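PDB 2RKV: trichothecene 3-O-acetyltransferase from Gibberella zeae, which transfers an acetyl group from acetyl-coenzyme A to the 3-hydroxyl of trichothecene mycotoxins such as T-2 toxin, as a member of the BAHD acyltransferase superfamily. Local coordinates for residues Q44-F49 and R169-A174; A273-L278 and K438-W443. All coordinates share one frame; numbering follows the deposited sequence.

Contact 1. Residues Q44-F49 and R169-A174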
ATOM      1  N   GLN A  44     -20.807  -6.342 -15.665  1.00 11.81           N
ATOM      2  CA  GLN A  44     -20.919  -7.765 -15.962  0.50 11.76           C
ATOM      3  C   GLN A  44     -19.740  -8.537 -15.354  1.00 11.54           C
ATOM      4  O   GLN A  44     -19.913  -9.654 -14.849  1.00 11.45           O
ATOM      5  CB  GLN A  44     -21.048  -7.989 -17.475  0.50 11.94           C
ATOM      6  CG  GLN A  44     -22.444  -7.659 -18.007  0.50 13.39           C
ATOM      7  CD  GLN A  44     -22.461  -7.156 -19.448  0.50 15.09           C
ATOM      8  OE1 GLN A  44     -21.477  -7.266 -20.183  0.50 15.73           O
ATOM      9  NE2 GLN A  44     -23.591  -6.587 -19.853  0.50 15.23           N
ATOM     10  N   GLY A  45     -18.552  -7.932 -15.373  1.00 10.94           N
ATOM     11  CA  GLY A  45     -17.373  -8.524 -14.736  1.00 10.81           C
ATOM     12  C   GLY A  45     -17.577  -8.679 -13.236  1.00 10.47           C
ATOM     13  O   GLY A  45     -17.284  -9.737 -12.660  1.00 10.62           O
ATOM     14  N   LEU A  46     -18.079  -7.624 -12.593  1.00 10.70           N
ATOM     15  CA  LEU A  46     -18.334  -7.669 -11.149  1.00 11.06           C
ATOM     16  C   LEU A  46     -19.334  -8.765 -10.794  1.00 11.02           C
ATOM     17  O   LEU A  46     -19.149  -9.486  -9.809  1.00 11.68           O
ATOM     18  CB  LEU A  46     -18.816  -6.313 -10.631  1.00 11.57           C
ATOM     19  CG  LEU A  46     -17.744  -5.227 -10.513  1.00 12.24           C
ATOM     20  CD1 LEU A  46     -18.403  -3.878 -10.297  1.00 14.51           C
ATOM     21  CD2 LEU A  46     -16.766  -5.536  -9.375  1.00 12.47           C
ATOM     22  N   LYS A  47     -20.374  -8.896 -11.615  1.00 11.21           N
ATOM     23  CA  LYS A  47     -21.370  -9.947 -11.422  1.00 11.58           C
ATOM     24  C   LYS A  47     -20.744 -11.344 -11.530  1.00 11.61           C
ATOM     25  O   LYS A  47     -20.933 -12.175 -10.644  1.00 11.88           O
ATOM     26  CB  LYS A  47     -22.529  -9.789 -12.417  1.00 11.77           C
ATOM     27  CG  LYS A  47     -23.661 -10.782 -12.202  1.00 12.90           C
ATOM     28  CD  LYS A  47     -24.875 -10.418 -13.057  0.50 14.53           C
ATOM     29  CE  LYS A  47     -25.913 -11.528 -13.026  0.50 15.65           C
ATOM     30  N   ARG A  48     -20.006 -11.595 -12.613  1.00 11.23           N
ATOM     31  CA  ARG A  48     -19.332 -12.885 -12.813  1.00 11.59           C
ATOM     32  C   ARG A  48     -18.369 -13.227 -11.683  1.00 10.72           C
ATOM     33  O   ARG A  48     -18.321 -14.367 -11.213  1.00 10.41           O
ATOM     34  CB  ARG A  48     -18.572 -12.891 -14.136  1.00 11.64           C
ATOM     35  CG  ARG A  48     -19.476 -13.075 -15.322  1.00 15.61           C
ATOM     36  CD  ARG A  48     -18.672 -13.557 -16.508  1.00 20.61           C
ATOM     37  NE  ARG A  48     -18.029 -12.423 -17.137  1.00 24.78           N
ATOM     38  CZ  ARG A  48     -18.551 -11.745 -18.148  1.00 26.12           C
ATOM     39  NH1 ARG A  48     -17.891 -10.717 -18.657  1.00 26.27           N
ATOM     40  NH2 ARG A  48     -19.729 -12.098 -18.648  1.00 26.30           N
ATOM     41  N   PHE A  49     -17.608 -12.230 -11.248  1.00 10.32           N
ATOM     42  CA  PHE A  49     -16.636 -12.428 -10.183  1.00 10.19           C
ATOM     43  C   PHE A  49     -17.354 -12.824  -8.887  1.00 10.30           C
ATOM     44  O   PHE A  49     -16.954 -13.783  -8.210  1.00 10.94           O
ATOM     45  CB  PHE A  49     -15.820 -11.140 -10.021  1.00 10.00           C
ATOM     46  CG  PHE A  49     -14.583 -11.278  -9.153  1.00 10.32           C
ATOM     47  CD1 PHE A  49     -13.870 -10.135  -8.791  1.00 10.65           C
ATOM     48  CD2 PHE A  49     -14.124 -12.522  -8.717  1.00  8.98           C
ATOM     49  CE1 PHE A  49     -12.722 -10.219  -7.998  1.00 11.66           C
ATOM     50  CE2 PHE A  49     -12.970 -12.613  -7.916  1.00 11.40           C
ATOM     51  CZ  PHE A  49     -12.269 -11.454  -7.574  1.00 10.47           C
ATOM     52  N   ARG A 169      -6.744  -8.412 -10.317  1.00  8.54           N
ATOM     53  CA  ARG A 169      -6.325  -9.265 -11.425  0.50  8.65           C
ATOM     54  C   ARG A 169      -7.459 -10.198 -11.859  1.00  9.07           C
ATOM     55  O   ARG A 169      -7.734 -10.343 -13.055  1.00  9.42           O
ATOM     56  CB  ARG A 169      -5.087 -10.070 -11.014  0.50  8.53           C
ATOM     57  CG  ARG A 169      -4.570 -11.071 -12.035  0.50  8.32           C
ATOM     58  CD  ARG A 169      -3.091 -11.376 -11.788  0.50  9.26           C
ATOM     59  NE  ARG A 169      -2.832 -11.935 -10.459  0.50  8.69           N
ATOM     60  CZ  ARG A 169      -2.205 -11.297  -9.467  0.50  9.19           C
ATOM     61  NH1 ARG A 169      -2.012 -11.912  -8.306  0.50  8.71           N
ATOM     62  NH2 ARG A 169      -1.762 -10.055  -9.625  0.50  9.30           N
ATOM     63  N   LEU A 170      -8.108 -10.836 -10.886  1.00  9.03           N
ATOM     64  CA  LEU A 170      -9.220 -11.740 -11.191  1.00  9.25           C
ATOM     65  C   LEU A 170     -10.442 -10.965 -11.668  1.00  9.15           C
ATOM     66  O   LEU A 170     -11.198 -11.438 -12.528  1.00  8.92           O
ATOM     67  CB  LEU A 170      -9.574 -12.616  -9.990  1.00  9.38           C
ATOM     68  CG  LEU A 170      -8.523 -13.662  -9.582  1.00  9.70           C
ATOM     69  CD1 LEU A 170      -9.143 -14.664  -8.615  1.00 11.75           C
ATOM     70  CD2 LEU A 170      -7.959 -14.399 -10.813  1.00 11.09           C
ATOM     71  N   LEU A 171     -10.645  -9.764 -11.126  1.00  9.19           N
ATOM     72  CA  LEU A 171     -11.726  -8.930 -11.640  1.00  9.29           C
ATOM     73  C   LEU A 171     -11.483  -8.648 -13.131  1.00  9.40           C
ATOM     74  O   LEU A 171     -12.424  -8.700 -13.934  1.00  9.25           O
ATOM     75  CB  LEU A 171     -11.872  -7.633 -10.843  1.00  9.49           C
ATOM     76  CG  LEU A 171     -12.822  -6.574 -11.425  1.00  9.51           C
ATOM     77  CD1 LEU A 171     -14.246  -7.131 -11.622  1.00 11.44           C
ATOM     78  CD2 LEU A 171     -12.830  -5.327 -10.539  1.00 10.32           C
ATOM     79  N   SER A 172     -10.230  -8.375 -13.515  1.00  8.94           N
ATOM     80  CA  SER A 172      -9.939  -8.143 -14.933  1.00  9.40           C
ATOM     81  C   SER A 172     -10.300  -9.367 -15.785  1.00  9.11           C
ATOM     82  O   SER A 172     -10.944  -9.233 -16.829  1.00  9.54           O
ATOM     83  CB  SER A 172      -8.482  -7.730 -15.162  1.00  9.47           C
ATOM     84  OG  SER A 172      -8.304  -7.308 -16.510  1.00  9.57           O
ATOM     85  N   LYS A 173      -9.917 -10.554 -15.315  1.00  9.45           N
ATOM     86  CA  LYS A 173     -10.295 -11.807 -15.986  1.00  9.58           C
ATOM     87  C   LYS A 173     -11.809 -11.897 -16.129  1.00  9.39           C
ATOM     88  O   LYS A 173     -12.329 -12.208 -17.198  1.00  9.87           O
ATOM     89  CB  LYS A 173      -9.809 -13.024 -15.199  1.00  9.67           C
ATOM     90  CG  LYS A 173      -8.310 -13.278 -15.293  1.00 11.20           C
ATOM     91  CD  LYS A 173      -8.003 -14.719 -14.888  1.00 11.49           C
ATOM     92  CE  LYS A 173      -6.526 -15.055 -15.077  1.00 12.46           C
ATOM     93  NZ  LYS A 173      -6.294 -16.530 -14.886  1.00 12.67           N
ATOM     94  N   ALA A 174     -12.511 -11.625 -15.036  1.00  8.99           N
ATOM     95  CA  ALA A 174     -13.971 -11.743 -15.022  1.00  9.55           C
ATOM     96  C   ALA A 174     -14.610 -10.784 -16.029  1.00  9.64           C
ATOM     97  O   ALA A 174     -15.557 -11.154 -16.721  1.00 10.71           O
ATOM     98  CB  ALA A 174     -14.509 -11.505 -13.629  1.00  9.71           C
TER
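In both F49 and L171, CG stands opposite the backbone nitrogen (chi1 -168° for F49, 170° for L171), and the phenyl ring and the leucyl branch meet between two helices. Segments 44-49 and 169-174, on helices 35-52 and 161-176 in the N-terminal part of this BAHD-family acyltransferase, approach with their axes 8.2 Å apart at closest and an angle of 111° between their directions. At the crossing, G45 presents backbone alone, so that A174 CB can sit 3.4 Å from G45 O.

The F49 side chain crosses those of L170 and L171 at about a right angle. Its CD1 reaches L171 CB at 3.8 Å, while the far end of the ring, at CZ, meets L170 CB, and the carbonyl carbon of L170 lies over one ring face. Next to the glycine in sequence, L46 offers CD2, 3.7 Å from L171 CD1. Both leucines also touch L139 of strand 137-144, which places this side of the helix pair against the five-stranded mixed sheet that contains that strand; F49 and L170 share M188 as a further neighbour.

The polar part of the contact is a side-on grip by R48. Its chain bends at chi3 and brings NE and NH1 together onto one acceptor, the carbonyl oxygen of A174, near the end of helix 161-176. That oxygen lies almost exactly in the guanidinium plane, at its edge. The NE bond is the shorter and straighter of the two, 2.8 Å to A174 O; NH1 donates to the same A174 O over 3.1 Å.

Contact 2. Residues A273-L278 and K438-W443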
ATOM      1  N   ALA A 273      16.075  12.101   3.178  1.00 14.43           N
ATOM      2  CA  ALA A 273      15.253  12.642   4.266  1.00 14.97           C
ATOM      3  C   ALA A 273      16.118  13.000   5.470  1.00 15.66           C
ATOM      4  O   ALA A 273      15.955  14.070   6.050  1.00 15.76           O
ATOM      5  CB  ALA A 273      14.130  11.669   4.675  1.00 15.06           C
ATOM      6  N   SER A 274      17.042  12.112   5.832  1.00 15.68           N
ATOM      7  CA  SER A 274      17.888  12.333   7.001  1.00 16.14           C
ATOM      8  C   SER A 274      18.779  13.548   6.785  1.00 16.47           C
ATOM      9  O   SER A 274      18.893  14.395   7.673  1.00 16.52           O
ATOM     10  CB  SER A 274      18.702  11.083   7.344  1.00 16.15           C
ATOM     11  OG  SER A 274      17.833  10.014   7.692  1.00 16.09           O
ATOM     12  N   ARG A 275      19.370  13.643   5.595  1.00 16.64           N
ATOM     13  CA  ARG A 275      20.189  14.798   5.209  1.00 17.42           C
ATOM     14  C   ARG A 275      19.441  16.132   5.369  1.00 17.75           C
ATOM     15  O   ARG A 275      19.939  17.034   6.044  1.00 17.97           O
ATOM     16  CB  ARG A 275      20.715  14.644   3.778  1.00 17.04           C
ATOM     17  CG  ARG A 275      21.539  15.843   3.278  1.00 17.31           C
ATOM     18  CD  ARG A 275      22.221  15.563   1.935  1.00 17.59           C
ATOM     19  NE  ARG A 275      21.259  15.351   0.849  1.00 18.46           N
ATOM     20  CZ  ARG A 275      20.923  14.157   0.359  1.00 18.35           C
ATOM     21  NH1 ARG A 275      20.031  14.070  -0.626  1.00 17.68           N
ATOM     22  NH2 ARG A 275      21.467  13.048   0.853  1.00 18.30           N
ATOM     23  N   VAL A 276      18.254  16.262   4.766  1.00 17.58           N
ATOM     24  CA  VAL A 276      17.514  17.534   4.881  1.00 18.02           C
ATOM     25  C   VAL A 276      17.051  17.804   6.316  1.00 18.12           C
ATOM     26  O   VAL A 276      16.966  18.961   6.738  1.00 18.35           O
ATOM     27  CB  VAL A 276      16.334  17.689   3.870  1.00 18.29           C
ATOM     28  CG1 VAL A 276      16.815  17.478   2.434  1.00 18.14           C
ATOM     29  CG2 VAL A 276      15.193  16.752   4.212  1.00 18.52           C
ATOM     30  N   ARG A 277      16.773  16.738   7.064  1.00 18.01           N
ATOM     31  CA  ARG A 277      16.334  16.870   8.449  1.00 17.94           C
ATOM     32  C   ARG A 277      17.435  17.410   9.370  1.00 18.25           C
ATOM     33  O   ARG A 277      17.135  17.972  10.420  1.00 18.29           O
ATOM     34  CB  ARG A 277      15.751  15.557   8.976  1.00 18.06           C
ATOM     35  CG  ARG A 277      14.343  15.319   8.444  1.00 17.59           C
ATOM     36  CD  ARG A 277      13.847  13.905   8.635  1.00 18.20           C
ATOM     37  NE  ARG A 277      12.441  13.829   8.237  1.00 16.95           N
ATOM     38  CZ  ARG A 277      11.704  12.724   8.239  1.00 17.10           C
ATOM     39  NH1 ARG A 277      12.228  11.555   8.598  1.00 15.61           N
ATOM     40  NH2 ARG A 277      10.431  12.795   7.867  1.00 15.90           N
ATOM     41  N   LEU A 278      18.693  17.238   8.962  1.00 18.80           N
ATOM     42  CA  LEU A 278      19.835  17.801   9.690  1.00 19.73           C
ATOM     43  C   LEU A 278      19.735  19.317   9.822  1.00 20.66           C
ATOM     44  O   LEU A 278      20.334  19.909  10.728  1.00 20.97           O
ATOM     45  CB  LEU A 278      21.151  17.445   8.997  1.00 19.40           C
ATOM     46  CG  LEU A 278      21.692  16.029   9.192  1.00 19.37           C
ATOM     47  CD1 LEU A 278      22.803  15.770   8.186  1.00 18.42           C
ATOM     48  CD2 LEU A 278      22.184  15.810  10.624  1.00 19.97           C
ATOM     49  N   LYS A 438      13.165  19.247  -2.221  1.00 17.36           N
ATOM     50  CA  LYS A 438      12.947  19.644  -3.604  1.00 18.43           C
ATOM     51  C   LYS A 438      14.081  20.509  -4.152  1.00 18.49           C
ATOM     52  O   LYS A 438      14.301  20.555  -5.360  1.00 19.15           O
ATOM     53  CB  LYS A 438      11.605  20.375  -3.743  1.00 18.32           C
ATOM     54  CG  LYS A 438      10.391  19.455  -3.616  1.00 18.77           C
ATOM     55  CD  LYS A 438       9.094  20.229  -3.399  1.00 18.89           C
ATOM     56  CE  LYS A 438       8.776  21.136  -4.578  1.00 20.29           C
ATOM     57  NZ  LYS A 438       7.520  21.901  -4.351  1.00 21.29           N
ATOM     58  N   ALA A 439      14.792  21.188  -3.251  1.00 19.24           N
ATOM     59  CA  ALA A 439      15.895  22.076  -3.622  1.00 19.11           C
ATOM     60  C   ALA A 439      17.267  21.426  -3.422  1.00 19.38           C
ATOM     61  O   ALA A 439      18.291  22.013  -3.787  1.00 19.78           O
ATOM     62  CB  ALA A 439      15.803  23.388  -2.849  1.00 19.32           C
ATOM     63  N   ASP A 440      17.281  20.215  -2.865  1.00 19.30           N
ATOM     64  CA  ASP A 440      18.526  19.490  -2.580  1.00 19.24           C
ATOM     65  C   ASP A 440      19.115  18.855  -3.847  1.00 19.14           C
ATOM     66  O   ASP A 440      18.482  17.988  -4.461  1.00 19.10           O
ATOM     67  CB  ASP A 440      18.276  18.444  -1.485  1.00 19.53           C
ATOM     68  CG  ASP A 440      19.527  17.656  -1.106  1.00 20.54           C
ATOM     69  OD1 ASP A 440      20.026  16.876  -1.940  1.00 22.98           O
ATOM     70  OD2 ASP A 440      19.985  17.782   0.046  1.00 21.75           O
ATOM     71  N   LYS A 441      20.337  19.260  -4.206  1.00 18.76           N
ATOM     72  CA  LYS A 441      20.967  18.819  -5.458  0.50 18.71           C
ATOM     73  C   LYS A 441      21.316  17.327  -5.504  1.00 18.56           C
ATOM     74  O   LYS A 441      21.331  16.724  -6.582  1.00 18.66           O
ATOM     75  CB  LYS A 441      22.202  19.673  -5.792  0.50 19.03           C
ATOM     76  CG  LYS A 441      23.427  19.416  -4.925  0.50 19.13           C
ATOM     77  N   GLU A 442      21.602  16.730  -4.349  1.00 18.32           N
ATOM     78  CA  GLU A 442      21.896  15.294  -4.304  1.00 18.75           C
ATOM     79  C   GLU A 442      20.613  14.482  -4.561  1.00 18.07           C
ATOM     80  O   GLU A 442      20.655  13.408  -5.165  1.00 18.28           O
ATOM     81  CB  GLU A 442      22.560  14.900  -2.982  1.00 18.70           C
ATOM     82  CG  GLU A 442      24.021  15.396  -2.866  1.00 20.09           C
ATOM     83  CD  GLU A 442      24.646  15.119  -1.505  1.00 20.72           C
ATOM     84  OE1 GLU A 442      25.438  14.159  -1.397  1.00 24.17           O
ATOM     85  OE2 GLU A 442      24.350  15.859  -0.542  1.00 23.67           O
ATOM     86  N   TRP A 443      19.485  15.029  -4.117  1.00 17.48           N
ATOM     87  CA  TRP A 443      18.163  14.443  -4.357  1.00 16.89           C
ATOM     88  C   TRP A 443      17.710  14.642  -5.803  1.00 16.82           C
ATOM     89  O   TRP A 443      17.364  13.681  -6.487  1.00 16.32           O
ATOM     90  CB  TRP A 443      17.150  15.038  -3.370  1.00 16.78           C
ATOM     91  CG  TRP A 443      15.696  14.689  -3.630  1.00 16.62           C
ATOM     92  CD1 TRP A 443      14.756  15.487  -4.234  1.00 16.42           C
ATOM     93  CD2 TRP A 443      15.019  13.468  -3.279  1.00 16.03           C
ATOM     94  NE1 TRP A 443      13.542  14.840  -4.277  1.00 15.93           N
ATOM     95  CE2 TRP A 443      13.673  13.601  -3.699  1.00 16.27           C
ATOM     96  CE3 TRP A 443      15.419  12.280  -2.652  1.00 15.37           C
ATOM     97  CZ2 TRP A 443      12.721  12.584  -3.514  1.00 15.72           C
ATOM     98  CZ3 TRP A 443      14.466  11.260  -2.463  1.00 16.11           C
ATOM     99  CH2 TRP A 443      13.134  11.427  -2.894  1.00 15.55           C
TER
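R275 and D440 form a two-point salt bridge between the end region of helix 261-277 and the junction where helix 431-439 gives way to helix 441-444. NE of R275 donates to D440 OD2 at 2.9 Å in a nearly straight bond (169°), reaching the oxygen on its syn side, and NH1 donates to D440 OD1 at 3.1 Å. R275 NH1 also makes a weak bond to S272 OG. The fit is not coplanar, because guanidinium and carboxylate are turned 46° apart, and NH1 therefore meets OD1 from above the carboxylate plane.

OD1 has a second task. D440 is the N-cap of helix 441-444, and this oxygen accepts from W443 N at 2.9 Å, on its anti side, and more weakly from E442 N. One carboxylate thus serves both the arginine and the amides at the start of the helix.

E442 approaches R275 differently. Its CB lies over one guanidinium face, and OE2 comes within 3.4 Å of R275 NE, above that face and off the line of any N-H, so the attraction is one of charge alone.

V276 flanks the bridge, with CG1 4.0 Å from D440 OD2, and packs against R436 and L437 of helix 431-439. The charge of R275 and the two amides at the helix start would be expected to favour the ionised form of D440, and R275 probably offsets the nearness of the E442 charge, so the salt bridge and the helix cap probably reinforce each other.

In the fold
From the N terminus, the chain passes through helix 35-52, runs on through strands 137-144 and 147-155, and returns in helix 161-176, where contact 1 closes a loop of 119 residues within the N-terminal family region. Only afterwards does it reach helix 261-277; contact 2 closes when helices 431-439 and 441-444 arrive near the C terminus, 159 residues further on. The two loops follow in series, neither nesting nor crossing. Contact 1 joins helices beside the five-stranded sheet, contact 2 helices beside the seven-stranded one. They lie on opposite sides of the chain's centre, their own centres 45 Å apart and their nearest atoms about 27 Å.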